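Local coordinates for protein dihydroneopterin triphosphate diphosphatase (Escherichia coli O157:H7, PDB 5U7F) that probably hydrolyses dihydroneopterin triphosphate to dihydroneopterin monophosphate and pyrophosphate in folate biosynthesis, and probably also acts on nucleoside triphosphates, preferring dATP, at residues V61-V65 and V66-L70. Residues are numbered along the deposited sequence; the frame is centred on the assembly and turned at random.
Sequences VTIDV and VAEQL
The backbone of D64 and V65 runs straight into a type I beta turn from V66 to Q69, and E68 N donates to D64 O at 3.2 Å. L70 N makes a further, weak bond to V65 O. Ahead of the turn, D64 has CG anti to the backbone N (chi1 -173°), which brings OD1 round to the N-H groups of V66 and A67, the pattern of an Asx motif. Both bonds are weak, the one from A67 N long at 3.4 Å but nearly straight at 174°, the one from V66 N strongly bent. The A67 methyl packs alongside the same carboxylate, CB lying 3.9 Å from D64 CG. I63 CG2 meets L70 CD1 at 3.7 Å, the two side chains crossing at about a right angle, and both also touch L107 of strand 97-107. The extended E68 side chain reaches back beside I63, where a water donates to E68 OE2 (2.6 Å) and accepts from D64 N. E68 OE2 is thus shared by this water and a salt bridge to R111, while the D64 carboxylate, near two turn amides and more distantly K58, is probably favoured as the anion within the link from helix 49-61 to strand 72-82.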
ATOM      1  N   VAL A  61       7.224   3.646  -5.765  1.00 18.70           N
ATOM      2  CA  VAL A  61       7.314   5.086  -5.665  1.00 25.80           C
ATOM      3  C   VAL A  61       8.759   5.567  -5.584  1.00 22.08           C
ATOM      4  O   VAL A  61       8.989   6.717  -5.246  1.00 22.22           O
ATOM      5  CB  VAL A  61       6.506   5.624  -4.473  1.00 24.28           C
ATOM      6  CG1 VAL A  61       5.026   5.273  -4.658  1.00 29.57           C
ATOM      7  CG2 VAL A  61       7.028   5.084  -3.148  1.00 28.17           C
ATOM      8  N   THR A  62       9.713   4.707  -5.944  1.00 24.84           N
ATOM      9  CA  THR A  62      11.134   5.094  -6.031  1.00 32.45           C
ATOM     10  C   THR A  62      11.679   5.784  -4.770  1.00 34.30           C
ATOM     11  O   THR A  62      12.479   6.712  -4.849  1.00 29.20           O
ATOM     12  CB  THR A  62      11.382   6.041  -7.235  1.00 37.86           C
ATOM     13  OG1 THR A  62      10.450   5.755  -8.292  1.00 37.17           O
ATOM     14  CG2 THR A  62      12.809   5.857  -7.735  1.00 36.03           C
ATOM     15  N   ILE A  63      11.222   5.338  -3.608  1.00 31.81           N
ATOM     16  CA  ILE A  63      11.729   5.827  -2.338  1.00 28.25           C
ATOM     17  C   ILE A  63      12.549   4.703  -1.744  1.00 32.78           C
ATOM     18  O   ILE A  63      12.035   3.619  -1.530  1.00 31.39           O
ATOM     19  CB  ILE A  63      10.584   6.258  -1.386  1.00 26.96           C
ATOM     20  CG1 ILE A  63       9.918   7.506  -1.950  1.00 25.79           C
ATOM     21  CG2 ILE A  63      11.108   6.486   0.044  1.00 33.63           C
ATOM     22  CD1 ILE A  63       8.796   8.116  -1.112  1.00 18.91           C
ATOM     23  N   ASP A  64      13.839   4.945  -1.535  1.00 30.87           N
ATOM     24  CA  ASP A  64      14.715   3.967  -0.913  1.00 36.25           C
ATOM     25  C   ASP A  64      14.838   4.260   0.581  1.00 39.10           C
ATOM     26  O   ASP A  64      15.358   5.302   0.976  1.00 33.62           O
ATOM     27  CB  ASP A  64      16.091   3.980  -1.570  1.00 38.66           C
ATOM     28  CG  ASP A  64      16.978   2.860  -1.079  1.00 46.43           C
ATOM     29  OD1 ASP A  64      16.751   2.352   0.048  1.00 47.71           O
ATOM     30  OD2 ASP A  64      17.910   2.482  -1.821  1.00 52.95           O
ATOM     31  N   VAL A  65      14.392   3.318   1.405  1.00 37.59           N
ATOM     32  CA  VAL A  65      14.206   3.584   2.839  1.00 32.60           C
ATOM     33  C   VAL A  65      15.510   3.447   3.625  1.00 38.68           C
ATOM     34  O   VAL A  65      15.716   4.130   4.628  1.00 31.99           O
ATOM     35  CB  VAL A  65      13.120   2.625   3.443  1.00 34.31           C
ATOM     36  CG1 VAL A  65      13.101   2.683   4.960  1.00 37.72           C
ATOM     37  CG2 VAL A  65      11.743   2.976   2.905  1.00 30.63           C
ATOM     38  N   VAL A  66      16.376   2.542   3.191  1.00 38.45           N
ATOM     39  CA  VAL A  66      17.662   2.350   3.855  1.00 40.75           C
ATOM     40  C   VAL A  66      18.540   3.566   3.640  1.00 40.84           C
ATOM     41  O   VAL A  66      19.046   4.159   4.595  1.00 45.23           O
ATOM     42  CB  VAL A  66      18.393   1.102   3.328  1.00 43.49           C
ATOM     43  CG1 VAL A  66      19.787   0.955   3.977  1.00 44.26           C
ATOM     44  CG2 VAL A  66      17.542  -0.120   3.565  1.00 42.60           C
ATOM     45  N   ALA A  67      18.700   3.947   2.375  1.00 43.58           N
ATOM     46  CA  ALA A  67      19.596   5.039   2.019  1.00 38.66           C
ATOM     47  C   ALA A  67      19.129   6.371   2.612  1.00 40.57           C
ATOM     48  O   ALA A  67      19.939   7.136   3.131  1.00 46.20           O
ATOM     49  CB  ALA A  67      19.711   5.131   0.536  1.00 38.88           C
ATOM     50  N   GLU A  68      17.824   6.626   2.578  1.00 36.46           N
ATOM     51  CA  GLU A  68      17.267   7.862   3.135  1.00 36.59           C
ATOM     52  C   GLU A  68      17.143   7.828   4.649  1.00 33.42           C
ATOM     53  O   GLU A  68      16.647   8.775   5.243  1.00 36.51           O
ATOM     54  CB  GLU A  68      15.878   8.146   2.568  1.00 37.36           C
ATOM     55  CG  GLU A  68      15.833   8.598   1.118  1.00 39.40           C
ATOM     56  CD  GLU A  68      14.573   9.390   0.799  1.00 40.09           C
ATOM     57  OE1 GLU A  68      14.053  10.087   1.699  1.00 41.87           O
ATOM     58  OE2 GLU A  68      14.099   9.331  -0.358  1.00 36.62           O
ATOM     59  N   GLN A  69      17.545   6.721   5.261  1.00 36.66           N
ATOM     60  CA  GLN A  69      17.427   6.551   6.707  1.00 44.48           C
ATOM     61  C   GLN A  69      16.013   6.837   7.212  1.00 41.13           C
ATOM     62  O   GLN A  69      15.818   7.345   8.314  1.00 43.13           O
ATOM     63  CB  GLN A  69      18.433   7.456   7.419  1.00 48.24           C
ATOM     64  CG  GLN A  69      19.666   7.751   6.578  1.00 48.23           C
ATOM     65  CD  GLN A  69      20.872   8.116   7.396  1.00 51.61           C
ATOM     66  OE1 GLN A  69      20.965   7.783   8.582  1.00 50.65           O
ATOM     67  NE2 GLN A  69      21.819   8.809   6.762  1.00 54.46           N
ATOM     68  N   LEU A  70      15.022   6.501   6.400  1.00 43.22           N
ATOM     69  CA  LEU A  70      13.642   6.608   6.826  1.00 36.53           C
ATOM     70  C   LEU A  70      13.337   5.358   7.629  1.00 31.46           C
ATOM     71  O   LEU A  70      14.083   4.388   7.566  1.00 37.49           O
ATOM     72  CB  LEU A  70      12.695   6.747   5.629  1.00 34.83           C
ATOM     73  CG  LEU A  70      12.987   7.919   4.696  1.00 33.60           C
ATOM     74  CD1 LEU A  70      12.343   7.708   3.348  1.00 36.89           C
ATOM     75  CD2 LEU A  70      12.508   9.246   5.290  1.00 33.78           C
TER
HETATM   76  O   HOH W   1      14.805   7.487  -2.057  1.00 33.14           O